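Local coordinates for farnesyl diphosphate phosphatase YisP (Bacillus subtilis subsp. subtilis, PDB 3WE9), which hydrolyses farnesyl diphosphate to farnesol and diphosphate, a step involved in biofilm formation, at residues F94-Q108 and R127-I139. Numbering follows the deposited sequence.
Sequences FTLESEPFREFIAAQ and RTGGAAGLMLLPI
M135 reaches between F101 and F104, lying over the ring of the first and touching CB of the second. Its CG sits 3.7 Å from the centroid of the F101 ring and 14° off the normal, a CH-pi contact over the face, while SD lies obliquely 3.5 Å from F101 CE1, a Met-aromatic contact. A bend at chi3 (-148°) then carries CE to 3.5 Å from F104 CB. With F101 cut back to an alanine, M135 CG and SD would probably lose their aromatic partner and the thioether would be freer to turn.

Apolar packing continues on both sides of M135. P100 CB lies 4.0 Å from L134 CB, and its CA is 4.9 Å from that of A131, an approach that small residue permits. A107 CB meets T128 CG2 at 3.7 Å; toward the other end, L96 CD2 fits against P138 and I139, and I139 CG1 lies over one face of the F94 ring.

Polar links run through water. One molecule donates to F94 O and P138 O; a second accepts from E97 N and donates to M135 O, 3.0 Å away, a carbonyl near the kink at P138; a third joins E97 OE1 to L134 O.

The axes of 98-107 and 127-139 run nearly antiparallel (157°), the latter segment belonging to helix 118-140, within the all-helical squalene/phytoene synthase fold. F50 and F87 meet F101 edge-to-face, helix 38-54 touches F94 and I139, and helix 145-165 packs on L134.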
loop_
_atom_site.group_PDB
_atom_site.type_symbol
_atom_site.label_atom_id
_atom_site.label_comp_id
_atom_site.label_asym_id
_atom_site.label_seq_id
_atom_site.Cartn_x
_atom_site.Cartn_y
_atom_site.Cartn_z
ATOM N N PHE A 94 0.170 -19.417 -8.328
ATOM C CA PHE A 94 1.446 -18.715 -8.207
ATOM C C PHE A 94 2.358 -19.176 -7.075
ATOM O O PHE A 94 3.389 -18.551 -6.810
ATOM C CB PHE A 94 1.179 -17.214 -8.094
ATOM C CG PHE A 94 0.641 -16.617 -9.360
ATOM C CD1 PHE A 94 1.501 -16.288 -10.406
ATOM C CD2 PHE A 94 -0.732 -16.446 -9.535
ATOM C CE1 PHE A 94 1.004 -15.800 -11.616
ATOM C CE2 PHE A 94 -1.246 -15.959 -10.742
ATOM C CZ PHE A 94 -0.374 -15.635 -11.784
ATOM N N THR A 95 1.979 -20.274 -6.425
ATOM C CA THR A 95 2.756 -20.826 -5.320
ATOM C C THR A 95 3.090 -19.725 -4.313
ATOM O O THR A 95 4.258 -19.461 -4.020
ATOM C CB THR A 95 4.056 -21.472 -5.839
ATOM O OG1 THR A 95 3.739 -22.405 -6.881
ATOM C CG2 THR A 95 4.772 -22.210 -4.714
ATOM N N LEU A 96 2.051 -19.083 -3.791
ATOM C CA LEU A 96 2.219 -18.000 -2.823
ATOM C C LEU A 96 2.648 -18.548 -1.463
ATOM O O LEU A 96 2.433 -19.727 -1.162
ATOM C CB LEU A 96 0.910 -17.218 -2.681
ATOM C CG LEU A 96 0.343 -16.622 -3.981
ATOM C CD1 LEU A 96 -0.953 -15.884 -3.684
ATOM C CD2 LEU A 96 1.363 -15.686 -4.617
ATOM N N GLU A 97 3.256 -17.691 -0.647
ATOM C CA GLU A 97 3.724 -18.093 0.677
ATOM C C GLU A 97 2.748 -17.688 1.776
ATOM O O GLU A 97 2.196 -16.588 1.754
ATOM C CB GLU A 97 5.091 -17.477 0.951
ATOM C CG GLU A 97 6.110 -17.770 -0.124
ATOM C CD GLU A 97 7.505 -17.376 0.295
ATOM O OE1 GLU A 97 7.703 -16.199 0.678
ATOM O OE2 GLU A 97 8.402 -18.245 0.244
ATOM N N SER A 98 2.554 -18.578 2.746
ATOM C CA SER A 98 1.624 -18.332 3.846
ATOM C C SER A 98 2.081 -17.319 4.901
ATOM O O SER A 98 1.262 -16.587 5.450
ATOM C CB SER A 98 1.274 -19.660 4.536
ATOM O OG SER A 98 2.427 -20.272 5.085
ATOM N N GLU A 99 3.379 -17.276 5.177
ATOM C CA GLU A 99 3.928 -16.371 6.195
ATOM C C GLU A 99 3.454 -14.909 6.137
ATOM O O GLU A 99 2.873 -14.404 7.100
ATOM C CB GLU A 99 5.460 -16.407 6.163
ATOM C CG GLU A 99 6.092 -17.710 6.666
ATOM C CD GLU A 99 5.677 -18.930 5.858
ATOM O OE1 GLU A 99 5.718 -18.865 4.608
ATOM O OE2 GLU A 99 5.321 -19.959 6.473
ATOM N N PRO A 100 3.695 -14.209 5.015
ATOM C CA PRO A 100 3.252 -12.808 4.938
ATOM C C PRO A 100 1.759 -12.601 5.208
ATOM O O PRO A 100 1.357 -11.573 5.757
ATOM C CB PRO A 100 3.664 -12.389 3.525
ATOM C CG PRO A 100 3.654 -13.686 2.759
ATOM C CD PRO A 100 4.289 -14.643 3.740
ATOM N N PHE A 101 0.941 -13.576 4.822
ATOM C CA PHE A 101 -0.495 -13.479 5.047
ATOM C C PHE A 101 -0.784 -13.562 6.544
ATOM O O PHE A 101 -1.652 -12.849 7.060
ATOM C CB PHE A 101 -1.223 -14.594 4.292
ATOM C CG PHE A 101 -1.178 -14.437 2.800
ATOM C CD1 PHE A 101 -2.057 -13.573 2.147
ATOM C CD2 PHE A 101 -0.227 -15.116 2.051
ATOM C CE1 PHE A 101 -1.985 -13.389 0.761
ATOM C CE2 PHE A 101 -0.143 -14.941 0.670
ATOM C CZ PHE A 101 -1.023 -14.076 0.023
ATOM N N ARG A 102 -0.048 -14.428 7.238
ATOM C CA ARG A 102 -0.219 -14.580 8.679
ATOM C C ARG A 102 0.230 -13.278 9.330
ATOM O O ARG A 102 -0.487 -12.694 10.143
ATOM C CB ARG A 102 0.640 -15.734 9.203
ATOM C CG ARG A 102 0.356 -17.075 8.546
ATOM C CD ARG A 102 1.346 -18.128 9.025
ATOM N NE ARG A 102 1.191 -19.399 8.324
ATOM C CZ ARG A 102 0.079 -20.126 8.330
ATOM N NH1 ARG A 102 -0.988 -19.710 9.003
ATOM N NH2 ARG A 102 0.032 -21.274 7.667
ATOM N N GLU A 103 1.426 -12.835 8.954
ATOM C CA GLU A 103 2.001 -11.598 9.470
ATOM C C GLU A 103 0.991 -10.460 9.411
ATOM O O GLU A 103 0.764 -9.767 10.402
ATOM C CB GLU A 103 3.241 -11.225 8.656
ATOM C CG GLU A 103 4.553 -11.698 9.248
ATOM C CD GLU A 103 5.117 -10.711 10.254
ATOM O OE1 GLU A 103 4.479 -10.495 11.310
ATOM O OE2 GLU A 103 6.197 -10.143 9.981
ATOM N N PHE A 104 0.387 -10.280 8.242
ATOM C CA PHE A 104 -0.592 -9.223 8.033
ATOM C C PHE A 104 -1.763 -9.344 9.005
ATOM O O PHE A 104 -2.162 -8.362 9.629
ATOM C CB PHE A 104 -1.092 -9.263 6.585
ATOM C CG PHE A 104 -1.910 -8.066 6.190
ATOM C CD1 PHE A 104 -3.265 -7.999 6.491
ATOM C CD2 PHE A 104 -1.317 -6.999 5.522
ATOM C CE1 PHE A 104 -4.023 -6.885 6.132
ATOM C CE2 PHE A 104 -2.065 -5.877 5.157
ATOM C CZ PHE A 104 -3.419 -5.820 5.462
ATOM N N ILE A 105 -2.306 -10.550 9.140
ATOM C CA ILE A 105 -3.428 -10.782 10.044
ATOM C C ILE A 105 -3.083 -10.388 11.477
ATOM O O ILE A 105 -3.837 -9.663 12.125
ATOM C CB ILE A 105 -3.870 -12.263 10.036
ATOM C CG1 ILE A 105 -4.518 -12.610 8.696
ATOM C CG2 ILE A 105 -4.849 -12.522 11.178
ATOM C CD1 ILE A 105 -5.759 -11.794 8.396
ATOM N N ALA A 106 -1.945 -10.871 11.967
ATOM C CA ALA A 106 -1.511 -10.569 13.322
ATOM C C ALA A 106 -1.400 -9.066 13.561
ATOM O O ALA A 106 -1.756 -8.571 14.629
ATOM C CB ALA A 106 -0.165 -11.250 13.599
ATOM N N ALA A 107 -0.913 -8.345 12.555
ATOM C CA ALA A 107 -0.729 -6.897 12.648
ATOM C C ALA A 107 -2.025 -6.092 12.737
ATOM O O ALA A 107 -1.996 -4.895 13.042
ATOM C CB ALA A 107 0.108 -6.406 11.468
ATOM N N GLN A 108 -3.158 -6.731 12.463
ATOM C CA GLN A 108 -4.435 -6.033 12.553
ATOM C C GLN A 108 -4.902 -5.934 14.001
ATOM O O GLN A 108 -5.734 -5.091 14.320
ATOM C CB GLN A 108 -5.496 -6.723 11.680
ATOM C CG GLN A 108 -5.198 -6.624 10.187
ATOM C CD GLN A 108 -4.849 -5.210 9.774
ATOM O OE1 GLN A 108 -5.545 -4.267 10.127
ATOM N NE2 GLN A 108 -3.770 -5.057 9.023
ATOM N N ARG A 127 5.027 -4.781 8.676
ATOM C CA ARG A 127 4.171 -5.939 8.918
ATOM C C ARG A 127 2.884 -5.948 8.107
ATOM O O ARG A 127 2.238 -6.988 7.981
ATOM C CB ARG A 127 3.818 -6.035 10.406
ATOM C CG ARG A 127 5.012 -6.047 11.343
ATOM C CD ARG A 127 4.549 -6.182 12.796
ATOM N NE ARG A 127 3.579 -5.149 13.161
ATOM C CZ ARG A 127 3.829 -4.134 13.987
ATOM N NH1 ARG A 127 5.022 -4.005 14.546
ATOM N NH2 ARG A 127 2.884 -3.248 14.261
ATOM N N THR A 128 2.497 -4.793 7.571
ATOM C CA THR A 128 1.276 -4.715 6.779
ATOM C C THR A 128 1.600 -4.490 5.297
ATOM O O THR A 128 1.490 -5.418 4.488
ATOM C CB THR A 128 0.330 -3.604 7.318
ATOM O OG1 THR A 128 1.048 -2.366 7.449
ATOM C CG2 THR A 128 -0.230 -4.005 8.687
ATOM N N GLY A 129 2.008 -3.272 4.944
ATOM C CA GLY A 129 2.357 -2.990 3.560
ATOM C C GLY A 129 3.518 -3.840 3.065
ATOM O O GLY A 129 3.476 -4.372 1.955
ATOM N N GLY A 130 4.559 -3.967 3.884
ATOM C CA GLY A 130 5.709 -4.769 3.491
ATOM C C GLY A 130 5.317 -6.217 3.263
ATOM O O GLY A 130 5.788 -6.872 2.323
ATOM N N ALA A 131 4.445 -6.715 4.132
ATOM C CA ALA A 131 3.952 -8.085 4.036
ATOM C C ALA A 131 3.163 -8.241 2.744
ATOM O O ALA A 131 3.284 -9.249 2.053
ATOM C CB ALA A 131 3.054 -8.411 5.239
ATOM N N ALA A 132 2.347 -7.239 2.421
ATOM C CA ALA A 132 1.552 -7.282 1.196
ATOM C C ALA A 132 2.498 -7.352 -0.002
ATOM O O ALA A 132 2.231 -8.049 -0.985
ATOM C CB ALA A 132 0.659 -6.046 1.103
ATOM N N GLY A 133 3.607 -6.626 0.086
ATOM C CA GLY A 133 4.577 -6.638 -0.992
ATOM C C GLY A 133 5.130 -8.038 -1.185
ATOM O O GLY A 133 5.313 -8.500 -2.311
ATOM N N LEU A 134 5.406 -8.723 -0.078
ATOM C CA LEU A 134 5.928 -10.082 -0.154
ATOM C C LEU A 134 4.835 -11.020 -0.675
ATOM O O LEU A 134 5.116 -11.954 -1.416
ATOM C CB LEU A 134 6.416 -10.548 1.222
ATOM C CG LEU A 134 7.251 -11.833 1.233
ATOM C CD1 LEU A 134 8.463 -11.672 0.315
ATOM C CD2 LEU A 134 7.702 -12.136 2.667
ATOM N N MET A 135 3.589 -10.771 -0.285
ATOM C CA MET A 135 2.471 -11.594 -0.752
ATOM C C MET A 135 2.440 -11.598 -2.280
ATOM O O MET A 135 2.248 -12.633 -2.914
ATOM C CB MET A 135 1.137 -11.026 -0.280
ATOM C CG MET A 135 0.850 -11.091 1.204
ATOM S SD MET A 135 -0.709 -10.239 1.509
ATOM C CE MET A 135 -0.414 -9.575 3.184
ATOM N N LEU A 136 2.623 -10.411 -2.852
ATOM C CA LEU A 136 2.584 -10.212 -4.296
ATOM C C LEU A 136 3.818 -10.607 -5.093
ATOM O O LEU A 136 3.730 -10.780 -6.306
ATOM C CB LEU A 136 2.281 -8.743 -4.597
ATOM C CG LEU A 136 0.942 -8.182 -4.111
ATOM C CD1 LEU A 136 0.918 -6.679 -4.356
ATOM C CD2 LEU A 136 -0.217 -8.867 -4.834
ATOM N N LEU A 137 4.960 -10.736 -4.426
ATOM C CA LEU A 137 6.212 -11.058 -5.115
ATOM C C LEU A 137 6.138 -12.173 -6.161
ATOM O O LEU A 137 6.573 -11.990 -7.299
ATOM C CB LEU A 137 7.313 -11.380 -4.096
ATOM C CG LEU A 137 8.718 -11.616 -4.665
ATOM C CD1 LEU A 137 9.169 -10.399 -5.458
ATOM C CD2 LEU A 137 9.691 -11.903 -3.527
ATOM N N PRO A 138 5.594 -13.343 -5.789
ATOM C CA PRO A 138 5.500 -14.455 -6.747
ATOM C C PRO A 138 4.640 -14.135 -7.970
ATOM O O PRO A 138 4.781 -14.761 -9.022
ATOM C CB PRO A 138 4.909 -15.586 -5.909
ATOM C CG PRO A 138 5.375 -15.262 -4.521
ATOM C CD PRO A 138 5.157 -13.775 -4.450
ATOM N N ILE A 139 3.750 -13.163 -7.824
ATOM C CA ILE A 139 2.881 -12.756 -8.918
ATOM C C ILE A 139 3.619 -11.779 -9.840
ATOM O O ILE A 139 3.473 -11.823 -11.062
ATOM C CB ILE A 139 1.597 -12.089 -8.365
ATOM C CG1 ILE A 139 0.791 -13.116 -7.556
ATOM C CG2 ILE A 139 0.764 -11.515 -9.509
ATOM C CD1 ILE A 139 -0.417 -12.542 -6.824
HETATM O O HOH W 1 5.017 -17.795 -9.119
HETATM O O HOH W 2 3.495 -15.067 -1.620
HETATM O O HOH W 3 6.406 -14.214 -1.027
#